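Local coordinates for protein cysteine desulfurase (Fervidobacterium islandicum, PDB 6A6E) that probably catalyses the pyridoxal-phosphate-dependent removal of sulfur from L-cysteine, giving alanine and an enzyme-bound persulfide for iron-sulfur cluster assembly, at residues K351-P355 against H356-H360; M327-D330 against F331-V334; D267-F271 against E272-F276. One frame throughout, in Å; residues are numbered along the deposited sequence.

Followed from the N terminus, the chain reaches contact 3 first: residues 267-276 form a hairpin closed on itself, which reaches out to the second subunit. About fifty residues further on, contact 2 closes the short turn that brings the chain from helix 308-327 into edge strand 332-334. Strand 345-350 pairs with that edge strand, and contact 1 is the corner from strand 345-350 into helix 355-366. The three lie in series, with no nesting or crossing. Contacts 1 and 2 meet where Lys351 N approaches Phe331 O, 2.9 Å away, probably a hydrogen bond that extends the pairing of strands 332-334 and 345-350; contact 3 stands on the opposite side of the chain's centre, its centre about 57 Å from that of contact 1.

Contact 1: K351-P355 against H356-H360; sequences KGVHP and HDVSH
The imidazole of His354 and the carboxylate of Asp357 lie side by side and point the same way, their planes turned 46° apart. Asp357 OD2 approaches the ring obliquely, and the bond it takes from His354 ND1 is weak, 3.2 Å long and bent to 129°. A water adds a second bridge: it donates to Asp357 OD2 at 2.6 Å and accepts from the backbone N of His354, the N-cap residue. Asp357 reaches both because CG stands beside its own backbone N (chi1 -62°), which turns the acid back toward the helix start, where a negative charge probably suits the dipole. With an alanine here, His354 ND1 and the bridging water would probably lose their common acceptor and the imidazole would be freer to turn. The first helical bonds run from Val358 N to His354 O at 3.2 Å and from Ser359 N to Pro355 O at 3.1 Å. Proline suits the first turn, where its missing N-H costs no helical bond. On the buried side, Val353 CG1 meets Val358 CG2 at 3.7 Å, the two side chains crossing at about a right angle. Both valines pack on Ile420; Ser359 OG bonds Thr370, and His356 NE2 reaches Ala67 O of the second subunit. The corner thus packs the start of helix 355-366 on strands 368-373 and 396-400 and on helix 407-423.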
ATOM      1  N   LYS A 351     -23.802  26.451  17.791  1.00 33.19           N
ATOM      2  CA  LYS A 351     -23.534  27.722  18.524  1.00 33.99           C
ATOM      3  C   LYS A 351     -23.265  27.485  19.968  1.00 30.43           C
ATOM      4  O   LYS A 351     -24.085  26.858  20.687  1.00 27.89           O
ATOM      5  CB  LYS A 351     -24.690  28.707  18.406  1.00 44.03           C
ATOM      6  CG  LYS A 351     -24.640  29.452  17.078  1.00 52.89           C
ATOM      7  CD  LYS A 351     -25.994  30.034  16.636  1.00 63.51           C
ATOM      8  CE  LYS A 351     -26.180  29.974  15.123  1.00 62.69           C
ATOM      9  NZ  LYS A 351     -27.011  31.102  14.631  1.00 69.79           N
ATOM     10  N   GLY A 352     -22.091  27.934  20.371  1.00 29.58           N
ATOM     11  CA  GLY A 352     -21.705  27.933  21.754  1.00 29.67           C
ATOM     12  C   GLY A 352     -21.132  26.626  22.202  1.00 35.09           C
ATOM     13  O   GLY A 352     -20.818  26.521  23.375  1.00 30.01           O
ATOM     14  N   VAL A 353     -20.952  25.631  21.296  1.00 29.72           N
ATOM     15  CA  VAL A 353     -20.471  24.311  21.727  1.00 30.56           C
ATOM     16  C   VAL A 353     -19.255  23.893  20.919  1.00 29.58           C
ATOM     17  O   VAL A 353     -19.277  23.957  19.684  1.00 27.58           O
ATOM     18  CB  VAL A 353     -21.586  23.266  21.586  1.00 29.65           C
ATOM     19  CG1 VAL A 353     -21.206  21.891  22.136  1.00 28.12           C
ATOM     20  CG2 VAL A 353     -22.836  23.771  22.289  1.00 32.95           C
ATOM     21  N   HIS A 354     -18.208  23.470  21.606  1.00 28.08           N
ATOM     22  CA  HIS A 354     -16.956  23.048  20.942  1.00 32.24           C
ATOM     23  C   HIS A 354     -17.239  21.837  20.001  1.00 27.54           C
ATOM     24  O   HIS A 354     -17.989  20.929  20.361  1.00 23.73           O
ATOM     25  CB  HIS A 354     -15.906  22.546  21.960  1.00 38.21           C
ATOM     26  CG  HIS A 354     -15.440  23.562  22.953  1.00 44.12           C
ATOM     27  ND1 HIS A 354     -15.214  23.243  24.282  1.00 50.02           N
ATOM     28  CD2 HIS A 354     -15.143  24.878  22.821  1.00 49.41           C
ATOM     29  CE1 HIS A 354     -14.807  24.323  24.926  1.00 43.68           C
ATOM     30  NE2 HIS A 354     -14.754  25.325  24.063  1.00 51.18           N
ATOM     31  N   PRO A 355     -16.623  21.801  18.816  1.00 26.40           N
ATOM     32  CA  PRO A 355     -16.879  20.639  17.928  1.00 24.76           C
ATOM     33  C   PRO A 355     -16.614  19.271  18.538  1.00 21.06           C
ATOM     34  O   PRO A 355     -17.465  18.411  18.435  1.00 22.31           O
ATOM     35  CB  PRO A 355     -15.989  20.928  16.728  1.00 26.44           C
ATOM     36  CG  PRO A 355     -15.940  22.412  16.675  1.00 26.87           C
ATOM     37  CD  PRO A 355     -15.891  22.857  18.117  1.00 26.39           C
ATOM     38  N   HIS A 356     -15.524  19.085  19.244  1.00 26.46           N
ATOM     39  CA  HIS A 356     -15.257  17.773  19.928  1.00 29.37           C
ATOM     40  C   HIS A 356     -16.290  17.364  20.938  1.00 27.27           C
ATOM     41  O   HIS A 356     -16.586  16.180  21.035  1.00 27.47           O
ATOM     42  CB  HIS A 356     -13.821  17.643  20.542  1.00 34.70           C
ATOM     43  CG  HIS A 356     -13.330  16.206  20.652  1.00 43.54           C
ATOM     44  ND1 HIS A 356     -12.113  15.857  21.212  1.00 48.58           N
ATOM     45  CD2 HIS A 356     -13.907  15.038  20.267  1.00 42.99           C
ATOM     46  CE1 HIS A 356     -11.962  14.545  21.155  1.00 49.74           C
ATOM     47  NE2 HIS A 356     -13.037  14.026  20.584  1.00 47.84           N
ATOM     48  N   ASP A 357     -16.870  18.323  21.673  1.00 27.86           N
ATOM     49  CA  ASP A 357     -18.008  17.994  22.558  1.00 27.34           C
ATOM     50  C   ASP A 357     -19.218  17.525  21.769  1.00 24.71           C
ATOM     51  O   ASP A 357     -19.927  16.645  22.214  1.00 26.83           O
ATOM     52  CB  ASP A 357     -18.436  19.186  23.426  1.00 33.39           C
ATOM     53  CG  ASP A 357     -17.345  19.654  24.371  1.00 35.25           C
ATOM     54  OD1 ASP A 357     -16.532  18.787  24.787  1.00 43.80           O
ATOM     55  OD2 ASP A 357     -17.294  20.886  24.655  1.00 41.00           O
ATOM     56  N   VAL A 358     -19.501  18.139  20.612  1.00 24.08           N
ATOM     57  CA  VAL A 358     -20.636  17.670  19.755  1.00 23.61           C
ATOM     58  C   VAL A 358     -20.438  16.208  19.352  1.00 22.36           C
ATOM     59  O   VAL A 358     -21.328  15.398  19.548  1.00 23.41           O
ATOM     60  CB  VAL A 358     -20.843  18.559  18.522  1.00 24.42           C
ATOM     61  CG1 VAL A 358     -21.943  18.018  17.626  1.00 26.53           C
ATOM     62  CG2 VAL A 358     -21.161  19.982  18.932  1.00 25.24           C
ATOM     63  N   SER A 359     -19.239  15.875  18.822  1.00 21.18           N
ATOM     64  CA  SER A 359     -18.965  14.530  18.397  1.00 21.09           C
ATOM     65  C   SER A 359     -18.925  13.568  19.613  1.00 21.29           C
ATOM     66  O   SER A 359     -19.347  12.403  19.510  1.00 20.51           O
ATOM     67  CB  SER A 359     -17.645  14.484  17.601  1.00 23.12           C
ATOM     68  OG  SER A 359     -17.810  15.083  16.338  1.00 26.03           O
ATOM     69  N   HIS A 360     -18.420  14.039  20.753  1.00 21.05           N
ATOM     70  CA  HIS A 360     -18.306  13.163  21.878  1.00 21.58           C
ATOM     71  C   HIS A 360     -19.713  12.751  22.351  1.00 20.44           C
ATOM     72  O   HIS A 360     -20.002  11.594  22.501  1.00 21.90           O
ATOM     73  CB  HIS A 360     -17.524  13.806  23.038  1.00 22.04           C
ATOM     74  CG  HIS A 360     -17.594  12.962  24.258  1.00 22.79           C
ATOM     75  ND1 HIS A 360     -16.867  11.811  24.393  1.00 23.61           N
ATOM     76  CD2 HIS A 360     -18.449  13.002  25.326  1.00 24.49           C
ATOM     77  CE1 HIS A 360     -17.223  11.194  25.519  1.00 26.90           C
ATOM     78  NE2 HIS A 360     -18.184  11.898  26.102  1.00 23.81           N
TER
HETATM   79  O   HOH W   1     -18.781  22.977  24.599  1.00 38.78           O

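Contact 2: M327-D330 against F331-V334; sequences MELD and FVEV
Leu329 lies alongside Phe331, both side chains pointing the same way, and together they make the closely packed part of this turn between helix 308-327 and strand 332-334. Leu329 CB sits over one face of the phenyl ring, 4.3 Å from its centroid and 25° off the normal, a CH-pi contact. Farther out the leucine's methyls follow the same ring: CD1 comes within 3.9 Å of Phe331 CZ, while CD2 nears CE1. The ring can bring its face over Leu329 CB because CG lies between the backbone N and the carbonyl carbon (chi1 60°), a rotamer less common for phenylalanine. Leu329 CD1 also touches Val332 CG2 at 3.9 Å, so one branched side chain serves both the ring and the first residue of the strand. Leu329 in turn packs on Ile414 and Leu417 of helix 407-423, and Phe331 on Val350 of the adjoining strand.

The looser side faces solvent. Here exposed Met327 touches with its sulfur alone: SD rests 4.0 Å from Val334 CB, brought there by bends at chi2 and chi3, as suits a flexible thioether. Asp330 is exposed too, and its OD1 stands at the edge of the Phe331 ring, in the ring plane, 3.8 Å from CD1, with the carboxylate and ring planes 78° apart. No hydrogen bond joins the two segments. The turn is therefore held across its own span by apolar packing, while its polar ties lead outward, as in the backbone pairing of Phe331 with Lys351 and of Glu333 with Asn349; the ring edge, with its slightly positive hydrogens, probably offers the carboxylate a mildly favourable neighbour.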
ATOM      1  N   MET A 327     -30.458  22.679   7.804  1.00 38.75           N
ATOM      2  CA  MET A 327     -30.800  24.073   7.568  1.00 40.38           C
ATOM      3  C   MET A 327     -31.994  24.574   8.404  1.00 38.66           C
ATOM      4  O   MET A 327     -32.165  25.744   8.532  1.00 37.68           O
ATOM      5  CB  MET A 327     -31.081  24.330   6.087  1.00 41.65           C
ATOM      6  CG  MET A 327     -29.878  24.180   5.172  1.00 43.98           C
ATOM      7  SD  MET A 327     -28.505  25.160   5.779  1.00 50.03           S
ATOM      8  CE  MET A 327     -29.008  26.803   5.244  1.00 54.30           C
ATOM      9  N   GLU A 328     -32.807  23.693   8.965  1.00 39.35           N
ATOM     10  CA  GLU A 328     -33.975  24.092   9.753  1.00 40.23           C
ATOM     11  C   GLU A 328     -33.567  24.456  11.179  1.00 45.24           C
ATOM     12  O   GLU A 328     -34.352  25.093  11.864  1.00 46.91           O
ATOM     13  CB  GLU A 328     -35.000  22.944   9.832  1.00 38.28           C
ATOM     14  CG  GLU A 328     -35.858  22.777   8.586  1.00 39.71           C
ATOM     15  CD  GLU A 328     -36.671  21.488   8.525  1.00 41.95           C
ATOM     16  OE1 GLU A 328     -36.784  20.746   9.537  1.00 44.68           O
ATOM     17  OE2 GLU A 328     -37.205  21.205   7.426  1.00 49.68           O
ATOM     18  N   LEU A 329     -32.387  24.011  11.635  1.00 37.54           N
ATOM     19  CA  LEU A 329     -31.952  24.214  13.017  1.00 37.73           C
ATOM     20  C   LEU A 329     -31.393  25.607  13.149  1.00 39.48           C
ATOM     21  O   LEU A 329     -30.484  25.978  12.423  1.00 42.40           O
ATOM     22  CB  LEU A 329     -30.873  23.223  13.432  1.00 34.48           C
ATOM     23  CG  LEU A 329     -31.202  21.764  13.237  1.00 34.76           C
ATOM     24  CD1 LEU A 329     -30.044  20.879  13.700  1.00 35.85           C
ATOM     25  CD2 LEU A 329     -32.491  21.401  13.944  1.00 35.75           C
ATOM     26  N   ASP A 330     -31.923  26.369  14.102  1.00 41.11           N
ATOM     27  CA  ASP A 330     -31.593  27.785  14.222  1.00 42.12           C
ATOM     28  C   ASP A 330     -30.300  27.973  15.017  1.00 38.26           C
ATOM     29  O   ASP A 330     -29.648  28.970  14.848  1.00 38.53           O
ATOM     30  CB  ASP A 330     -32.806  28.662  14.726  1.00 47.29           C
ATOM     31  CG  ASP A 330     -33.314  28.325  16.165  1.00 58.03           C
ATOM     32  OD1 ASP A 330     -32.637  27.626  16.960  1.00 63.82           O
ATOM     33  OD2 ASP A 330     -34.431  28.807  16.516  1.00 64.62           O
ATOM     34  N   PHE A 331     -29.903  26.955  15.794  1.00 36.54           N
ATOM     35  CA  PHE A 331     -28.671  26.965  16.603  1.00 35.18           C
ATOM     36  C   PHE A 331     -27.415  26.302  15.935  1.00 42.24           C
ATOM     37  O   PHE A 331     -26.417  26.084  16.604  1.00 35.25           O
ATOM     38  CB  PHE A 331     -28.928  26.246  17.900  1.00 36.73           C
ATOM     39  CG  PHE A 331     -29.329  24.823  17.722  1.00 36.30           C
ATOM     40  CD1 PHE A 331     -30.648  24.487  17.488  1.00 36.81           C
ATOM     41  CD2 PHE A 331     -28.384  23.831  17.754  1.00 34.55           C
ATOM     42  CE1 PHE A 331     -31.014  23.170  17.329  1.00 40.72           C
ATOM     43  CE2 PHE A 331     -28.735  22.526  17.586  1.00 35.96           C
ATOM     44  CZ  PHE A 331     -30.049  22.183  17.389  1.00 40.56           C
ATOM     45  N   VAL A 332     -27.437  26.080  14.613  1.00 46.95           N
ATOM     46  CA  VAL A 332     -26.216  25.576  13.859  1.00 43.49           C
ATOM     47  C   VAL A 332     -25.788  26.523  12.763  1.00 34.27           C
ATOM     48  O   VAL A 332     -26.615  27.173  12.200  1.00 37.15           O
ATOM     49  CB  VAL A 332     -26.526  24.227  13.195  1.00 40.01           C
ATOM     50  CG1 VAL A 332     -25.327  23.726  12.401  1.00 44.19           C
ATOM     51  CG2 VAL A 332     -27.001  23.233  14.247  1.00 31.78           C
ATOM     52  N   GLU A 333     -24.488  26.643  12.517  1.00 30.62           N
ATOM     53  CA  GLU A 333     -23.923  27.324  11.334  1.00 27.09           C
ATOM     54  C   GLU A 333     -23.410  26.208  10.331  1.00 29.51           C
ATOM     55  O   GLU A 333     -22.624  25.354  10.729  1.00 30.61           O
ATOM     56  CB  GLU A 333     -22.779  28.216  11.756  1.00 27.01           C
ATOM     57  CG  GLU A 333     -22.152  29.011  10.634  1.00 28.06           C
ATOM     58  CD  GLU A 333     -21.132  30.023  11.138  1.00 34.22           C
ATOM     59  OE1 GLU A 333     -19.954  29.652  11.449  1.00 34.74           O
ATOM     60  OE2 GLU A 333     -21.500  31.249  11.173  1.00 36.99           O
ATOM     61  N   VAL A 334     -23.901  26.220   9.079  1.00 30.84           N
ATOM     62  CA  VAL A 334     -23.604  25.226   8.033  1.00 28.24           C
ATOM     63  C   VAL A 334     -22.615  25.798   6.999  1.00 28.63           C
ATOM     64  O   VAL A 334     -22.742  26.922   6.609  1.00 25.20           O
ATOM     65  CB  VAL A 334     -24.889  24.730   7.366  1.00 29.12           C
ATOM     66  CG1 VAL A 334     -24.584  23.868   6.140  1.00 30.04           C
ATOM     67  CG2 VAL A 334     -25.661  23.906   8.364  1.00 30.26           C
TER

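Contact 3: D267-F271 against E272-F276; sequences DKVTF and EDVTF
A beta hairpin, two short antiparallel strands joined by a tight turn at Thr270-Asp273, projects here from the subunit and meets its partner in the dimer. Val269 and Val274 form a non-hydrogen-bonded pair with side chains on the same face, CG1 to CG1 at 4.1 Å; beta-branched valine suits both the extended backbone and the buried side, where Val269 packs on His134 of the second subunit. Next to this pair, Thr275 N bonds Lys268 O in the carbonyl plane at 3.0 Å, and Thr270 N bonds Asp273 O at the turn. At the open end Asp267 N donates to Thr275 O at 2.8 Å, from well above the carbonyl plane.

Two threonine hydroxyls accept backbone N-H groups. Thr275 OG1, placed between its own backbone N and carbonyl carbon (chi1 58°), accepts the N-H of Lys268 at 3.1 Å. Lys268 also bends its chain round to form a salt bridge with Asp267 OD1, and a water links Asp267 OD2 to the hydroxyl of Thr275. Across the dimer, Gln378 of the second subunit receives Val269 N and donates to Asp267 O, Tyr153 of that subunit bonds Phe271 O and meets the Phe271 ring edge-to-face, and its Lys145 reaches Glu272 O. These polar ties probably help to hold the hairpin against the partner subunit, with the Val269 side chain about 13 Å from a pyridoxal phosphate. Within the turn, a single atom, Thr270 OG1, accepts from both Glu272 N and Asp273 N, each 3.0 Å away.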
ATOM      1  N   ASP A 267      12.179  -3.640 -17.738  1.00 20.68           N
ATOM      2  CA  ASP A 267      12.289  -4.578 -18.899  1.00 23.53           C
ATOM      3  C   ASP A 267      13.699  -5.166 -18.776  1.00 23.81           C
ATOM      4  O   ASP A 267      13.825  -6.333 -18.425  1.00 22.20           O
ATOM      5  CB  ASP A 267      12.065  -3.821 -20.221  1.00 26.89           C
ATOM      6  CG  ASP A 267      12.376  -4.681 -21.492  1.00 32.56           C
ATOM      7  OD1 ASP A 267      12.616  -5.887 -21.350  1.00 31.17           O
ATOM      8  OD2 ASP A 267      12.404  -4.103 -22.604  1.00 33.99           O
ATOM      9  N   LYS A 268      14.744  -4.328 -18.954  1.00 23.43           N
ATOM     10  CA  LYS A 268      16.136  -4.798 -18.791  1.00 25.68           C
ATOM     11  C   LYS A 268      16.888  -4.012 -17.752  1.00 21.79           C
ATOM     12  O   LYS A 268      16.906  -2.790 -17.764  1.00 22.53           O
ATOM     13  CB  LYS A 268      16.988  -4.695 -20.092  1.00 28.57           C
ATOM     14  CG  LYS A 268      16.578  -5.636 -21.192  1.00 38.72           C
ATOM     15  CD  LYS A 268      16.490  -7.099 -20.709  1.00 47.29           C
ATOM     16  CE  LYS A 268      16.150  -8.074 -21.825  1.00 52.42           C
ATOM     17  NZ  LYS A 268      15.003  -7.646 -22.666  1.00 58.23           N
ATOM     18  N   VAL A 269      17.613  -4.720 -16.913  1.00 18.97           N
ATOM     19  CA  VAL A 269      18.407  -4.076 -15.931  1.00 19.11           C
ATOM     20  C   VAL A 269      19.859  -4.560 -16.057  1.00 20.39           C
ATOM     21  O   VAL A 269      20.070  -5.744 -16.062  1.00 21.80           O
ATOM     22  CB  VAL A 269      17.902  -4.492 -14.535  1.00 19.27           C
ATOM     23  CG1 VAL A 269      18.794  -3.889 -13.456  1.00 19.77           C
ATOM     24  CG2 VAL A 269      16.440  -4.109 -14.406  1.00 20.09           C
ATOM     25  N   THR A 270      20.812  -3.646 -16.039  1.00 22.83           N
ATOM     26  CA  THR A 270      22.241  -3.977 -15.941  1.00 24.23           C
ATOM     27  C   THR A 270      22.703  -3.228 -14.708  1.00 23.03           C
ATOM     28  O   THR A 270      21.937  -2.500 -14.084  1.00 22.11           O
ATOM     29  CB  THR A 270      23.079  -3.456 -17.165  1.00 22.86           C
ATOM     30  OG1 THR A 270      23.146  -2.037 -17.100  1.00 20.94           O
ATOM     31  CG2 THR A 270      22.415  -3.815 -18.444  1.00 25.66           C
ATOM     32  N   PHE A 271      23.965  -3.401 -14.362  1.00 25.41           N
ATOM     33  CA  PHE A 271      24.573  -2.691 -13.262  1.00 24.71           C
ATOM     34  C   PHE A 271      24.566  -1.184 -13.458  1.00 24.92           C
ATOM     35  O   PHE A 271      24.599  -0.439 -12.459  1.00 25.33           O
ATOM     36  CB  PHE A 271      26.013  -3.210 -13.035  1.00 29.11           C
ATOM     37  CG  PHE A 271      26.083  -4.616 -12.487  1.00 28.93           C
ATOM     38  CD1 PHE A 271      25.467  -4.935 -11.306  1.00 31.39           C
ATOM     39  CD2 PHE A 271      26.760  -5.619 -13.170  1.00 33.63           C
ATOM     40  CE1 PHE A 271      25.513  -6.236 -10.819  1.00 32.58           C
ATOM     41  CE2 PHE A 271      26.847  -6.910 -12.673  1.00 28.70           C
ATOM     42  CZ  PHE A 271      26.215  -7.216 -11.504  1.00 31.86           C
ATOM     43  N   GLU A 272      24.503  -0.720 -14.707  1.00 26.39           N
ATOM     44  CA  GLU A 272      24.599   0.712 -15.004  1.00 30.46           C
ATOM     45  C   GLU A 272      23.366   1.456 -15.589  1.00 27.03           C
ATOM     46  O   GLU A 272      23.307   2.680 -15.492  1.00 26.45           O
ATOM     47  CB  GLU A 272      25.802   0.909 -15.940  1.00 39.20           C
ATOM     48  CG  GLU A 272      27.113   0.679 -15.205  1.00 47.50           C
ATOM     49  CD  GLU A 272      28.359   1.121 -15.968  1.00 56.42           C
ATOM     50  OE1 GLU A 272      28.312   2.054 -16.818  1.00 67.81           O
ATOM     51  OE2 GLU A 272      29.430   0.555 -15.668  1.00 70.89           O
ATOM     52  N   ASP A 273      22.432   0.717 -16.203  1.00 28.07           N
ATOM     53  CA  ASP A 273      21.246   1.284 -16.844  1.00 29.10           C
ATOM     54  C   ASP A 273      20.024   0.402 -16.678  1.00 24.79           C
ATOM     55  O   ASP A 273      20.124  -0.816 -16.641  1.00 26.16           O
ATOM     56  CB  ASP A 273      21.474   1.436 -18.370  1.00 32.25           C
ATOM     57  CG  ASP A 273      22.735   2.273 -18.696  1.00 41.82           C
ATOM     58  OD1 ASP A 273      22.679   3.534 -18.629  1.00 39.87           O
ATOM     59  OD2 ASP A 273      23.789   1.651 -18.980  1.00 42.85           O
ATOM     60  N   VAL A 274      18.866   1.018 -16.806  1.00 24.74           N
ATOM     61  CA  VAL A 274      17.589   0.285 -16.830  1.00 24.63           C
ATOM     62  C   VAL A 274      16.634   0.759 -17.899  1.00 23.55           C
ATOM     63  O   VAL A 274      16.633   1.883 -18.258  1.00 21.27           O
ATOM     64  CB  VAL A 274      16.869   0.393 -15.456  1.00 24.78           C
ATOM     65  CG1 VAL A 274      17.817  -0.027 -14.389  1.00 26.03           C
ATOM     66  CG2 VAL A 274      16.433   1.802 -15.136  1.00 27.22           C
ATOM     67  N   THR A 275      15.819  -0.125 -18.429  1.00 21.79           N
ATOM     68  CA  THR A 275      14.706   0.273 -19.257  1.00 22.56           C
ATOM     69  C   THR A 275      13.431  -0.323 -18.596  1.00 23.28           C
ATOM     70  O   THR A 275      13.520  -1.171 -17.677  1.00 16.30           O
ATOM     71  CB  THR A 275      14.860  -0.301 -20.658  1.00 24.89           C
ATOM     72  OG1 THR A 275      14.943  -1.709 -20.535  1.00 21.78           O
ATOM     73  CG2 THR A 275      16.169   0.269 -21.318  1.00 26.32           C
ATOM     74  N   PHE A 276      12.279   0.147 -19.060  1.00 22.52           N
ATOM     75  CA  PHE A 276      11.014  -0.065 -18.357  1.00 21.57           C
ATOM     76  C   PHE A 276      10.075  -0.935 -19.132  1.00 20.74           C
ATOM     77  O   PHE A 276      10.163  -1.036 -20.331  1.00 21.47           O
ATOM     78  CB  PHE A 276      10.369   1.271 -18.078  1.00 19.91           C
ATOM     79  CG  PHE A 276      11.231   2.208 -17.279  1.00 20.38           C
ATOM     80  CD1 PHE A 276      11.854   1.795 -16.094  1.00 19.60           C
ATOM     81  CD2 PHE A 276      11.397   3.546 -17.700  1.00 20.95           C
ATOM     82  CE1 PHE A 276      12.669   2.651 -15.407  1.00 20.50           C
ATOM     83  CE2 PHE A 276      12.190   4.402 -16.985  1.00 19.97           C
ATOM     84  CZ  PHE A 276      12.792   3.974 -15.833  1.00 21.63           C
TER
HETATM   85  O   HOH W   2      11.978  -1.064 -22.464  1.00 38.43           O
HETATM   86  O   HOH W   3      15.009  -2.896 -22.833  1.00 45.09           O
HETATM   87  O   HOH W   4      19.230  -1.671 -18.937  1.00 32.91           O
HETATM   88  O   HOH W   5      24.070  -0.881 -19.383  1.00 32.94           O